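Local coordinates for protein probable 2-oxoglutarate-dependent dioxygenase At5g05600 (Arabidopsis thaliana, PDB 6LSV) that oxidises the stress hormone jasmonate to 12-hydroxyjasmonate, using iron, 2-oxoglutarate and molecular oxygen, and so acts in jasmonate-mediated defence signalling, at residues G244-V247 against T252-T255; Q270-I273 against Y279-V282; N96-F101 against E293-A298; I264-D269 against V282-I287. All coordinates share one frame; numbering follows the deposited sequence.

Contact 1 of 4, residues G244-V247 against T252-T255; sequences GLQV and TWIT
V247 and I254 make the hydrogen-bonded pair of an antiparallel ladder: V247 N donates to I254 O at 3.0 Å, and I254 N answers to V247 O at 2.9 Å. One step along, Q246 and T255 form the non-hydrogen-bonded pair, with their CA atoms 4.3 Å apart. CA-H...O contacts add to these links, from Q246 CA to I254 O (3.1 Å) and from T255 CA to L245 O (3.5 Å). The directions of the two short strands differ by 140°, so the pair is strongly twisted. It is a beta hairpin, strands 245-248 and 253-255, in the smaller sheet of the double-stranded beta-helix core of 2-oxoglutarate dioxygenases; strand 284-286 flanks 245-248 on its other side, and L245 lines the 2-oxoglutarate pocket. Side chains alternate: Q246 and T255 share one face of the sheet, V247 and I254 the other. The polar Q246 chain leaves with CG anti to the carbonyl carbon (chi1 -62°), then runs extended past T255. NE2 points at T255 OG1; the modelled separation of 2.5 Å is shorter than usual and doubtful at this resolution. At the other end of the amide, OE1 accepts from R285 NE, tying the hairpin to strand 284-286. The aromatic contact belongs to W253, whose indole offers its edge, with CZ3 3.5 Å from Q246 O. Although the two side chains cross at about a right angle, the Q246 amide and the indole lie in nearly parallel planes, 8° apart, and OE1 lies 3.8 Å from W253 CB. R285 makes a cation-pi contact with the same indole.

Contact 2 of 4, residues Q270-I273 against Y279-V282; sequences QIQI and YKSV
Q272, in the short helix 269-274, comes closest to the returning backbone at Y279, CA to CA 5.1 Å, and its CA also meets Y279 O in a CA-H...O contact of 3.3 Å. Helix and irregular return belong to the connection from strand 263-267 to strand 284-286, which links the large sheet to the small one in the double-stranded beta-helix core. The side-chain link is a glutamine bonded to main chain. Q272 sends CG anti to the backbone N (chi1 168°) and stays extended beyond it, which carries OE1 across to S281 N at 2.8 Å. The N-H points almost straight at the oxygen (176°), with S281 N in the plane of the Q272 carbonyl. K344 NZ is a second donor to OE1, and the NE2 end is bonded to Y324 OH, so both ends of the buried amide are engaged and its rotation is fixed. The K280 chain crosses the glutamine obliquely, with CD 3.9 Å from OE1. On the apolar side, the branch methyl I271 CG2 sits at the edge of the Y279 ring, in its plane, 3.7 Å from CD2. The phenol reaches on to helix 161-186, where its OH is hydrogen-bonded to L183 O, while S281 OG is bonded to D269 OD1.

Contact 3 of 4, residues N96-F101 against E293-A298; sequences NWREFF and ERVSLA. With AKG (2-oxoglutaric acid), chain C.
R98, on helix 87-102, meets two unlike partners with its guanidinium: V295 CB over one face and the carboxylate of E293 at the edge. NH1 donates to E293 OE2 at 3.0 Å in a salt bridge. The oxygen lies in the guanidinium plane and is approached nearly along its C-O axis, but the N-H is bent away from it (138°). The two flat groups are nearly coplanar, 29° apart. E95 pairs with R98 NE, and Y211 OH and H102 NE2 hold E293 OE1, so both charged groups are anchored from more than one direction. Beyond the salt bridge the contact is apolar: V295 CG2 reaches R98 CA at 4.1 Å, and L297 CD2 approaches W97 CD1 at 4.0 Å. Strand 294-302, in the major sheet of the double-stranded beta-helix core, directs V295 at the helix and brings the end of L297 to it, while the alternate residues R294 and S296 meet 2-oxoglutarate. These form the Arg-X-Ser motif of plant 2-oxoglutarate dioxygenases. R294 presents its edge to the C5 carboxylate and grips both oxygens with two hydrogen bonds, NH1 to O4 at 2.9 Å and NH2 to O3 at 2.8 Å. S296 OG lies nearby, 2.9 Å from ligand O4.

Contact 4 of 4, residues I264-D269 against V282-I287; sequences IVNIGD and VEHRVI. With AKG (2-oxoglutaric acid), chain C.
N266 lies across V282 and H284, its amide touching one with each end, and here the contact is densely packed. The amide lies against the V282 methyl CG1, which is 3.5 Å from OD1; this methyl takes the position between backbone N and carbonyl carbon (chi1 60°), facing the asparagine. The other end of the amide, ND2, sits over one face of the H284 imidazole, offset toward the rim and 3.6 Å from CE1. The amide and ring planes are inclined by 32°, so this is no parallel stack. H284 binds the iron together with H227 and D229, the two-histidine, one-carboxylate facial triad of this family, and its CD2 edge approaches O5 of 2-oxoglutarate at 3.2 Å. The backbone side is looser and partly water-mediated. V282 N reaches I267 O only through a weak, bent bond of 3.5 Å (136°). A water donates to I267 O at 2.6 Å and to V282 O at 3.0 Å, bridging the two carbonyls, and it lies in the plane of the H284 ring, at its edge. H284 ND1 also makes a weak bond of 3.3 Å to V282 O. Strand 263-267 runs between strands 77-81 and 233-237 in the large sheet, with G268 at the N-cap of helix 269-274; strand 284-286 borders 245-248 in the opposing small sheet, and F77 of strand 77-81 touches both N266 and V282.

Overall arrangement
All four contacts lie in or against the double-stranded beta-helix core. Contacts 1 and 4, centres 10 Å apart, meet in the three-stranded sheet, where strands 245-248 and 284-286 are neighbours. The centres of contacts 2 and 4 are also about 10 Å apart, and the two share V282. Contact 3 lies across the chain's centre from contact 2, about 27 Å away between centres, and joins helix 87-102 to the large sheet. Along the chain contact 1 comes before contact 4, within which contact 2 lies; all three are nested inside the long loop closed by contact 3. Contacts 3 and 4 touch 2-oxoglutarate from the two facing sheets, and L245 of contact 1 adds to the same pocket.

Contact 1 of 4, residues G244-V247 against T252-T255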
loop_
_atom_site.group_PDB
_atom_site.type_symbol
_atom_site.label_atom_id
_atom_site.label_comp_id
_atom_site.label_asym_id
_atom_site.label_seq_id
_atom_site.Cartn_x
_atom_site.Cartn_y
_atom_site.Cartn_z
ATOM N N GLY A 244 -10.711 3.440 9.374
ATOM C CA GLY A 244 -10.993 2.305 8.518
ATOM C C GLY A 244 -9.814 1.371 8.349
ATOM O O GLY A 244 -9.989 0.169 8.136
ATOM N N LEU A 245 -8.603 1.914 8.439
ATOM C CA LEU A 245 -7.409 1.093 8.304
ATOM C C LEU A 245 -7.217 0.236 9.550
ATOM O O LEU A 245 -7.293 0.733 10.679
ATOM C CB LEU A 245 -6.185 1.973 8.069
ATOM C CG LEU A 245 -4.839 1.264 8.178
ATOM C CD1 LEU A 245 -4.595 0.406 6.949
ATOM C CD2 LEU A 245 -3.731 2.277 8.358
ATOM N N GLN A 246 -6.970 -1.055 9.343
ATOM C CA GLN A 246 -6.765 -1.995 10.435
ATOM C C GLN A 246 -5.523 -2.830 10.162
ATOM O O GLN A 246 -5.337 -3.322 9.046
ATOM C CB GLN A 246 -7.983 -2.907 10.619
ATOM C CG GLN A 246 -9.255 -2.173 10.994
ATOM C CD GLN A 246 -10.300 -3.100 11.573
ATOM O OE1 GLN A 246 -10.519 -4.196 11.062
ATOM N NE2 GLN A 246 -10.951 -2.667 12.648
ATOM N N VAL A 247 -4.679 -2.989 11.177
ATOM C CA VAL A 247 -3.497 -3.838 11.090
ATOM C C VAL A 247 -3.698 -5.025 12.021
ATOM O O VAL A 247 -4.394 -4.930 13.039
ATOM C CB VAL A 247 -2.199 -3.074 11.434
ATOM C CG1 VAL A 247 -2.073 -1.816 10.583
ATOM C CG2 VAL A 247 -2.163 -2.721 12.909
ATOM N N THR A 252 -5.388 -10.366 15.979
ATOM C CA THR A 252 -6.221 -9.273 16.466
ATOM C C THR A 252 -6.210 -8.148 15.442
ATOM O O THR A 252 -5.138 -7.682 15.041
ATOM C CB THR A 252 -5.734 -8.756 17.825
ATOM O OG1 THR A 252 -5.816 -9.805 18.797
ATOM C CG2 THR A 252 -6.586 -7.581 18.288
ATOM N N TRP A 253 -7.393 -7.717 15.017
ATOM C CA TRP A 253 -7.513 -6.626 14.059
ATOM C C TRP A 253 -7.698 -5.318 14.819
ATOM O O TRP A 253 -8.674 -5.152 15.557
ATOM C CB TRP A 253 -8.666 -6.881 13.089
ATOM C CG TRP A 253 -8.306 -7.884 12.031
ATOM C CD1 TRP A 253 -8.729 -9.182 11.945
ATOM C CD2 TRP A 253 -7.425 -7.676 10.919
ATOM N NE1 TRP A 253 -8.175 -9.789 10.842
ATOM C CE2 TRP A 253 -7.369 -8.886 10.197
ATOM C CE3 TRP A 253 -6.680 -6.583 10.463
ATOM C CZ2 TRP A 253 -6.599 -9.032 9.046
ATOM C CZ3 TRP A 253 -5.915 -6.730 9.322
ATOM C CH2 TRP A 253 -5.881 -7.946 8.625
ATOM N N ILE A 254 -6.757 -4.396 14.637
ATOM C CA ILE A 254 -6.680 -3.166 15.415
ATOM C C ILE A 254 -6.885 -1.985 14.478
ATOM O O ILE A 254 -6.171 -1.848 13.479
ATOM C CB ILE A 254 -5.330 -3.055 16.148
ATOM C CG1 ILE A 254 -5.110 -4.287 17.027
ATOM C CG2 ILE A 254 -5.271 -1.789 16.975
ATOM C CD1 ILE A 254 -3.654 -4.629 17.244
ATOM N N THR A 255 -7.852 -1.131 14.805
ATOM C CA THR A 255 -8.143 0.039 13.988
ATOM C C THR A 255 -7.188 1.174 14.336
ATOM O O THR A 255 -6.995 1.498 15.511
ATOM C CB THR A 255 -9.591 0.484 14.189
ATOM O OG1 THR A 255 -10.464 -0.641 14.025
ATOM C CG2 THR A 255 -9.961 1.562 13.185
#

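Contact 2 of 4, residues Q270-I273 against Y279-V282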
loop_
_atom_site.group_PDB
_atom_site.type_symbol
_atom_site.label_atom_id
_atom_site.label_comp_id
_atom_site.label_asym_id
_atom_site.label_seq_id
_atom_site.Cartn_x
_atom_site.Cartn_y
_atom_site.Cartn_z
ATOM N N GLN A 270 9.048 -7.253 0.201
ATOM C CA GLN A 270 10.421 -7.292 -0.290
ATOM C C GLN A 270 11.429 -7.019 0.820
ATOM O O GLN A 270 12.517 -7.608 0.825
ATOM C CB GLN A 270 10.597 -6.293 -1.433
ATOM C CG GLN A 270 9.784 -6.633 -2.671
ATOM C CD GLN A 270 9.932 -8.086 -3.081
ATOM O OE1 GLN A 270 11.042 -8.570 -3.301
ATOM N NE2 GLN A 270 8.811 -8.794 -3.177
ATOM N N ILE A 271 11.092 -6.145 1.769
ATOM C CA ILE A 271 12.028 -5.866 2.853
ATOM C C ILE A 271 12.040 -7.007 3.864
ATOM O O ILE A 271 13.096 -7.328 4.421
ATOM C CB ILE A 271 11.698 -4.513 3.505
ATOM C CG1 ILE A 271 12.044 -3.376 2.542
ATOM C CG2 ILE A 271 12.449 -4.337 4.820
ATOM C CD1 ILE A 271 11.968 -1.997 3.155
ATOM N N GLN A 272 10.895 -7.654 4.102
ATOM C CA GLN A 272 10.897 -8.845 4.948
ATOM C C GLN A 272 11.861 -9.892 4.404
ATOM O O GLN A 272 12.591 -10.536 5.169
ATOM C CB GLN A 272 9.486 -9.425 5.068
ATOM C CG GLN A 272 9.450 -10.826 5.697
ATOM C CD GLN A 272 8.073 -11.244 6.201
ATOM O OE1 GLN A 272 7.237 -10.408 6.544
ATOM N NE2 GLN A 272 7.842 -12.547 6.260
ATOM N N ILE A 273 11.896 -10.054 3.078
ATOM C CA ILE A 273 12.802 -11.017 2.462
ATOM C C ILE A 273 14.251 -10.557 2.592
ATOM O O ILE A 273 15.139 -11.354 2.918
ATOM C CB ILE A 273 12.410 -11.252 0.992
ATOM C CG1 ILE A 273 10.996 -11.832 0.900
ATOM C CG2 ILE A 273 13.405 -12.176 0.308
ATOM C CD1 ILE A 273 10.303 -11.523 -0.403
ATOM N N TYR A 279 12.843 -7.936 9.778
ATOM C CA TYR A 279 11.699 -7.051 9.637
ATOM C C TYR A 279 10.524 -7.851 9.095
ATOM O O TYR A 279 10.691 -8.704 8.218
ATOM C CB TYR A 279 12.015 -5.887 8.696
ATOM C CG TYR A 279 13.082 -4.940 9.197
ATOM C CD1 TYR A 279 13.368 -4.832 10.548
ATOM C CD2 TYR A 279 13.801 -4.151 8.310
ATOM C CE1 TYR A 279 14.341 -3.963 11.004
ATOM C CE2 TYR A 279 14.773 -3.279 8.756
ATOM C CZ TYR A 279 15.039 -3.190 10.103
ATOM O OH TYR A 279 16.012 -2.327 10.548
ATOM N N LYS A 280 9.338 -7.584 9.626
ATOM C CA LYS A 280 8.122 -8.248 9.183
ATOM C C LYS A 280 7.257 -7.267 8.410
ATOM O O LYS A 280 7.156 -6.095 8.780
ATOM C CB LYS A 280 7.339 -8.813 10.370
ATOM C CG LYS A 280 8.092 -9.886 11.138
ATOM C CD LYS A 280 8.414 -11.078 10.245
ATOM C CE LYS A 280 9.049 -12.198 11.046
ATOM N NZ LYS A 280 8.548 -12.220 12.448
ATOM N N SER A 281 6.643 -7.739 7.331
ATOM C CA SER A 281 5.698 -6.910 6.600
ATOM C C SER A 281 4.355 -6.921 7.321
ATOM O O SER A 281 3.848 -7.984 7.688
ATOM C CB SER A 281 5.547 -7.395 5.157
ATOM O OG SER A 281 5.032 -8.715 5.095
ATOM N N VAL A 282 3.791 -5.733 7.541
ATOM C CA VAL A 282 2.515 -5.628 8.238
ATOM C C VAL A 282 1.391 -6.155 7.352
ATOM O O VAL A 282 1.391 -5.966 6.127
ATOM C CB VAL A 282 2.250 -4.172 8.665
ATOM C CG1 VAL A 282 2.214 -3.246 7.448
ATOM C CG2 VAL A 282 0.953 -4.076 9.457
#

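Contact 3 of 4, residues N96-F101 against E293-A298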
loop_
_atom_site.group_PDB
_atom_site.type_symbol
_atom_site.label_atom_id
_atom_site.label_comp_id
_atom_site.label_asym_id
_atom_site.label_seq_id
_atom_site.Cartn_x
_atom_site.Cartn_y
_atom_site.Cartn_z
ATOM N N ASN A 96 -7.502 16.619 -3.995
ATOM C CA ASN A 96 -7.481 16.449 -5.445
ATOM C C ASN A 96 -8.027 15.084 -5.839
ATOM O O ASN A 96 -8.871 14.975 -6.736
ATOM C CB ASN A 96 -6.060 16.627 -5.977
ATOM C CG ASN A 96 -5.765 18.054 -6.382
ATOM O OD1 ASN A 96 -5.724 18.375 -7.568
ATOM N ND2 ASN A 96 -5.559 18.921 -5.398
ATOM N N TRP A 97 -7.554 14.026 -5.177
ATOM C CA TRP A 97 -8.042 12.687 -5.491
ATOM C C TRP A 97 -9.496 12.517 -5.067
ATOM O O TRP A 97 -10.287 11.896 -5.787
ATOM C CB TRP A 97 -7.152 11.633 -4.832
ATOM C CG TRP A 97 -5.909 11.358 -5.622
ATOM C CD1 TRP A 97 -4.638 11.764 -5.326
ATOM C CD2 TRP A 97 -5.819 10.630 -6.853
ATOM N NE1 TRP A 97 -3.765 11.331 -6.296
ATOM C CE2 TRP A 97 -4.466 10.633 -7.244
ATOM C CE3 TRP A 97 -6.754 9.975 -7.659
ATOM C CZ2 TRP A 97 -4.024 10.000 -8.403
ATOM C CZ3 TRP A 97 -6.313 9.353 -8.810
ATOM C CH2 TRP A 97 -4.961 9.371 -9.172
ATOM N N ARG A 98 -9.869 13.065 -3.908
ATOM C CA ARG A 98 -11.271 13.020 -3.503
ATOM C C ARG A 98 -12.162 13.666 -4.554
ATOM O O ARG A 98 -13.247 13.156 -4.857
ATOM C CB ARG A 98 -11.456 13.708 -2.150
ATOM C CG ARG A 98 -12.868 13.574 -1.600
ATOM C CD ARG A 98 -13.151 14.583 -0.495
ATOM N NE ARG A 98 -12.162 14.553 0.582
ATOM C CZ ARG A 98 -12.051 13.573 1.473
ATOM N NH1 ARG A 98 -12.864 12.523 1.416
ATOM N NH2 ARG A 98 -11.123 13.640 2.420
ATOM N N GLU A 99 -11.714 14.787 -5.127
ATOM C CA GLU A 99 -12.473 15.438 -6.191
ATOM C C GLU A 99 -12.569 14.543 -7.422
ATOM O O GLU A 99 -13.617 14.485 -8.077
ATOM C CB GLU A 99 -11.826 16.778 -6.542
ATOM C CG GLU A 99 -12.367 17.446 -7.800
ATOM C CD GLU A 99 -13.812 17.900 -7.655
ATOM O OE1 GLU A 99 -14.045 18.958 -7.030
ATOM O OE2 GLU A 99 -14.713 17.201 -8.171
ATOM N N PHE A 100 -11.485 13.835 -7.747
ATOM C CA PHE A 100 -11.517 12.903 -8.869
ATOM C C PHE A 100 -12.568 11.821 -8.654
ATOM O O PHE A 100 -13.334 11.492 -9.565
ATOM C CB PHE A 100 -10.134 12.281 -9.070
ATOM C CG PHE A 100 -10.109 11.178 -10.092
ATOM C CD1 PHE A 100 -10.081 11.469 -11.447
ATOM C CD2 PHE A 100 -10.112 9.849 -9.697
ATOM C CE1 PHE A 100 -10.060 10.457 -12.389
ATOM C CE2 PHE A 100 -10.090 8.833 -10.635
ATOM C CZ PHE A 100 -10.062 9.137 -11.982
ATOM N N PHE A 101 -12.626 11.263 -7.444
ATOM C CA PHE A 101 -13.571 10.191 -7.169
ATOM C C PHE A 101 -14.991 10.693 -6.946
ATOM O O PHE A 101 -15.930 9.891 -7.011
ATOM C CB PHE A 101 -13.103 9.378 -5.962
ATOM C CG PHE A 101 -11.954 8.462 -6.266
ATOM C CD1 PHE A 101 -12.138 7.339 -7.058
ATOM C CD2 PHE A 101 -10.685 8.727 -5.770
ATOM C CE1 PHE A 101 -11.082 6.491 -7.348
ATOM C CE2 PHE A 101 -9.622 7.882 -6.053
ATOM C CZ PHE A 101 -9.823 6.763 -6.846
ATOM N N GLU A 293 -17.416 8.189 3.562
ATOM C CA GLU A 293 -16.457 7.585 2.659
ATOM C C GLU A 293 -15.056 7.720 3.244
ATOM O O GLU A 293 -14.863 8.251 4.339
ATOM C CB GLU A 293 -16.552 8.252 1.286
ATOM C CG GLU A 293 -16.653 9.772 1.380
ATOM C CD GLU A 293 -16.262 10.472 0.094
ATOM O OE1 GLU A 293 -17.053 10.420 -0.872
ATOM O OE2 GLU A 293 -15.168 11.078 0.051
ATOM N N ARG A 294 -14.069 7.236 2.495
ATOM C CA ARG A 294 -12.669 7.376 2.856
ATOM C C ARG A 294 -11.856 7.546 1.585
ATOM O O ARG A 294 -12.248 7.078 0.513
ATOM C CB ARG A 294 -12.145 6.166 3.652
ATOM C CG ARG A 294 -12.530 6.153 5.126
ATOM C CD ARG A 294 -11.837 5.029 5.907
ATOM N NE ARG A 294 -10.465 5.355 6.293
ATOM C CZ ARG A 294 -9.377 4.848 5.718
ATOM N NH1 ARG A 294 -9.488 3.977 4.721
ATOM N NH2 ARG A 294 -8.173 5.212 6.140
ATOM N N VAL A 295 -10.720 8.227 1.712
ATOM C CA VAL A 295 -9.753 8.355 0.629
ATOM C C VAL A 295 -8.367 8.195 1.235
ATOM O O VAL A 295 -7.990 8.955 2.135
ATOM C CB VAL A 295 -9.863 9.703 -0.106
ATOM C CG1 VAL A 295 -8.576 9.997 -0.860
ATOM C CG2 VAL A 295 -11.053 9.698 -1.055
ATOM N N SER A 296 -7.611 7.213 0.752
ATOM C CA SER A 296 -6.268 6.961 1.248
ATOM C C SER A 296 -5.301 6.831 0.083
ATOM O O SER A 296 -5.663 6.364 -1.000
ATOM C CB SER A 296 -6.217 5.707 2.122
ATOM O OG SER A 296 -7.303 5.689 3.033
ATOM N N LEU A 297 -4.061 7.248 0.323
ATOM C CA LEU A 297 -3.024 7.296 -0.699
ATOM C C LEU A 297 -1.901 6.348 -0.302
ATOM O O LEU A 297 -1.297 6.506 0.764
ATOM C CB LEU A 297 -2.494 8.721 -0.877
ATOM C CG LEU A 297 -3.326 9.724 -1.687
ATOM C CD1 LEU A 297 -4.622 10.106 -0.984
ATOM C CD2 LEU A 297 -2.502 10.963 -1.985
ATOM N N ALA A 298 -1.624 5.370 -1.160
ATOM C CA ALA A 298 -0.603 4.359 -0.913
ATOM C C ALA A 298 0.538 4.572 -1.897
ATOM O O ALA A 298 0.392 4.310 -3.096
ATOM C CB ALA A 298 -1.184 2.953 -1.039
HETATM C C1 AKG C . -3.321 0.072 0.706
HETATM O O1 AKG C . -2.087 -0.083 0.882
HETATM O O2 AKG C . -3.781 0.073 -0.470
HETATM C C2 AKG C . -4.242 0.232 1.921
HETATM O O5 AKG C . -4.313 -0.657 2.701
HETATM C C3 AKG C . -5.071 1.503 2.157
HETATM C C4 AKG C . -5.123 1.797 3.659
HETATM C C5 AKG C . -6.265 2.759 3.992
HETATM O O3 AKG C . -6.187 3.537 4.979
HETATM O O4 AKG C . -7.294 2.768 3.271
#

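Contact 4 of 4, residues I264-D269 against V282-I287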
loop_
_atom_site.group_PDB
_atom_site.type_symbol
_atom_site.label_atom_id
_atom_site.label_comp_id
_atom_site.label_asym_id
_atom_site.label_seq_id
_atom_site.Cartn_x
_atom_site.Cartn_y
_atom_site.Cartn_z
ATOM N N ILE A 264 2.103 6.769 7.650
ATOM C CA ILE A 264 2.359 5.440 8.186
ATOM C C ILE A 264 3.305 4.743 7.223
ATOM O O ILE A 264 3.045 4.692 6.013
ATOM C CB ILE A 264 1.062 4.640 8.389
ATOM C CG1 ILE A 264 0.279 5.209 9.576
ATOM C CG2 ILE A 264 1.379 3.170 8.624
ATOM C CD1 ILE A 264 -1.181 4.821 9.599
ATOM N N VAL A 265 4.419 4.252 7.750
ATOM C CA VAL A 265 5.427 3.557 6.962
ATOM C C VAL A 265 5.190 2.065 7.133
ATOM O O VAL A 265 5.259 1.543 8.252
ATOM C CB VAL A 265 6.848 3.956 7.391
ATOM C CG1 VAL A 265 7.888 3.324 6.482
ATOM C CG2 VAL A 265 6.993 5.469 7.394
ATOM N N ASN A 266 4.888 1.382 6.035
ATOM C CA ASN A 266 4.636 -0.052 6.051
ATOM C C ASN A 266 5.854 -0.785 5.512
ATOM O O ASN A 266 6.340 -0.469 4.421
ATOM C CB ASN A 266 3.408 -0.412 5.212
ATOM C CG ASN A 266 2.103 -0.067 5.900
ATOM O OD1 ASN A 266 2.069 0.193 7.103
ATOM N ND2 ASN A 266 1.014 -0.074 5.139
ATOM N N ILE A 267 6.349 -1.752 6.281
ATOM C CA ILE A 267 7.317 -2.699 5.746
ATOM C C ILE A 267 6.617 -3.574 4.716
ATOM O O ILE A 267 5.551 -4.143 4.985
ATOM C CB ILE A 267 7.930 -3.546 6.873
ATOM C CG1 ILE A 267 8.663 -2.659 7.888
ATOM C CG2 ILE A 267 8.855 -4.614 6.300
ATOM C CD1 ILE A 267 9.945 -2.046 7.364
ATOM N N GLY A 268 7.196 -3.669 3.523
ATOM C CA GLY A 268 6.630 -4.509 2.491
ATOM C C GLY A 268 7.248 -5.900 2.458
ATOM O O GLY A 268 8.200 -6.203 3.180
ATOM N N ASP A 269 6.678 -6.742 1.591
ATOM C CA ASP A 269 7.146 -8.121 1.468
ATOM C C ASP A 269 8.614 -8.177 1.061
ATOM O O ASP A 269 9.360 -9.052 1.521
ATOM C CB ASP A 269 6.285 -8.878 0.454
ATOM C CG ASP A 269 5.029 -9.464 1.074
ATOM O OD1 ASP A 269 4.857 -9.349 2.308
ATOM O OD2 ASP A 269 4.216 -10.047 0.323
ATOM N N VAL A 282 3.791 -5.733 7.541
ATOM C CA VAL A 282 2.515 -5.628 8.238
ATOM C C VAL A 282 1.391 -6.155 7.352
ATOM O O VAL A 282 1.391 -5.966 6.127
ATOM C CB VAL A 282 2.250 -4.172 8.665
ATOM C CG1 VAL A 282 2.214 -3.246 7.448
ATOM C CG2 VAL A 282 0.953 -4.076 9.457
ATOM N N GLU A 283 0.436 -6.838 7.970
ATOM C CA GLU A 283 -0.788 -7.264 7.308
ATOM C C GLU A 283 -1.905 -6.296 7.679
ATOM O O GLU A 283 -2.155 -6.059 8.865
ATOM C CB GLU A 283 -1.152 -8.691 7.718
ATOM C CG GLU A 283 -2.375 -9.252 7.020
ATOM C CD GLU A 283 -2.661 -10.689 7.422
ATOM O OE1 GLU A 283 -2.097 -11.152 8.438
ATOM O OE2 GLU A 283 -3.452 -11.354 6.724
ATOM N N HIS A 284 -2.565 -5.731 6.672
ATOM C CA HIS A 284 -3.598 -4.742 6.933
ATOM C C HIS A 284 -4.822 -5.012 6.068
ATOM O O HIS A 284 -4.787 -5.789 5.109
ATOM C CB HIS A 284 -3.087 -3.311 6.709
ATOM C CG HIS A 284 -2.166 -3.170 5.540
ATOM N ND1 HIS A 284 -0.850 -3.581 5.575
ATOM C CD2 HIS A 284 -2.368 -2.656 4.304
ATOM C CE1 HIS A 284 -0.283 -3.330 4.408
ATOM N NE2 HIS A 284 -1.182 -2.771 3.619
ATOM N N ARG A 285 -5.916 -4.358 6.445
ATOM C CA ARG A 285 -7.189 -4.427 5.747
ATOM C C ARG A 285 -7.939 -3.136 6.045
ATOM O O ARG A 285 -7.613 -2.418 6.993
ATOM C CB ARG A 285 -8.004 -5.651 6.181
ATOM C CG ARG A 285 -8.647 -5.491 7.552
ATOM C CD ARG A 285 -9.463 -6.707 7.949
ATOM N NE ARG A 285 -10.236 -6.451 9.161
ATOM C CZ ARG A 285 -10.958 -7.363 9.804
ATOM N NH1 ARG A 285 -11.019 -8.609 9.354
ATOM N NH2 ARG A 285 -11.626 -7.028 10.900
ATOM N N VAL A 286 -8.941 -2.842 5.226
ATOM C CA VAL A 286 -9.746 -1.639 5.391
ATOM C C VAL A 286 -11.187 -2.057 5.636
ATOM O O VAL A 286 -11.722 -2.913 4.921
ATOM C CB VAL A 286 -9.645 -0.703 4.170
ATOM C CG1 VAL A 286 -10.289 0.641 4.478
ATOM C CG2 VAL A 286 -8.193 -0.511 3.760
ATOM N N ILE A 287 -11.802 -1.471 6.655
ATOM C CA ILE A 287 -13.222 -1.625 6.893
ATOM C C ILE A 287 -13.916 -0.370 6.387
ATOM O O ILE A 287 -13.314 0.701 6.269
ATOM C CB ILE A 287 -13.547 -1.887 8.383
ATOM C CG1 ILE A 287 -13.138 -0.693 9.244
ATOM C CG2 ILE A 287 -12.864 -3.158 8.863
ATOM C CD1 ILE A 287 -13.343 -0.919 10.730
HETATM C C1 AKG C . -3.321 0.072 0.706
HETATM O O1 AKG C . -2.087 -0.083 0.882
HETATM O O2 AKG C . -3.781 0.073 -0.470
HETATM C C2 AKG C . -4.242 0.232 1.921
HETATM O O5 AKG C . -4.313 -0.657 2.701
HETATM C C3 AKG C . -5.071 1.503 2.157
HETATM C C4 AKG C . -5.123 1.797 3.659
HETATM C C5 AKG C . -6.265 2.759 3.992
HETATM O O3 AKG C . -6.187 3.537 4.979
HETATM O O4 AKG C . -7.294 2.768 3.271
HETATM O O HOH W 1 3.107 -4.291 4.255
#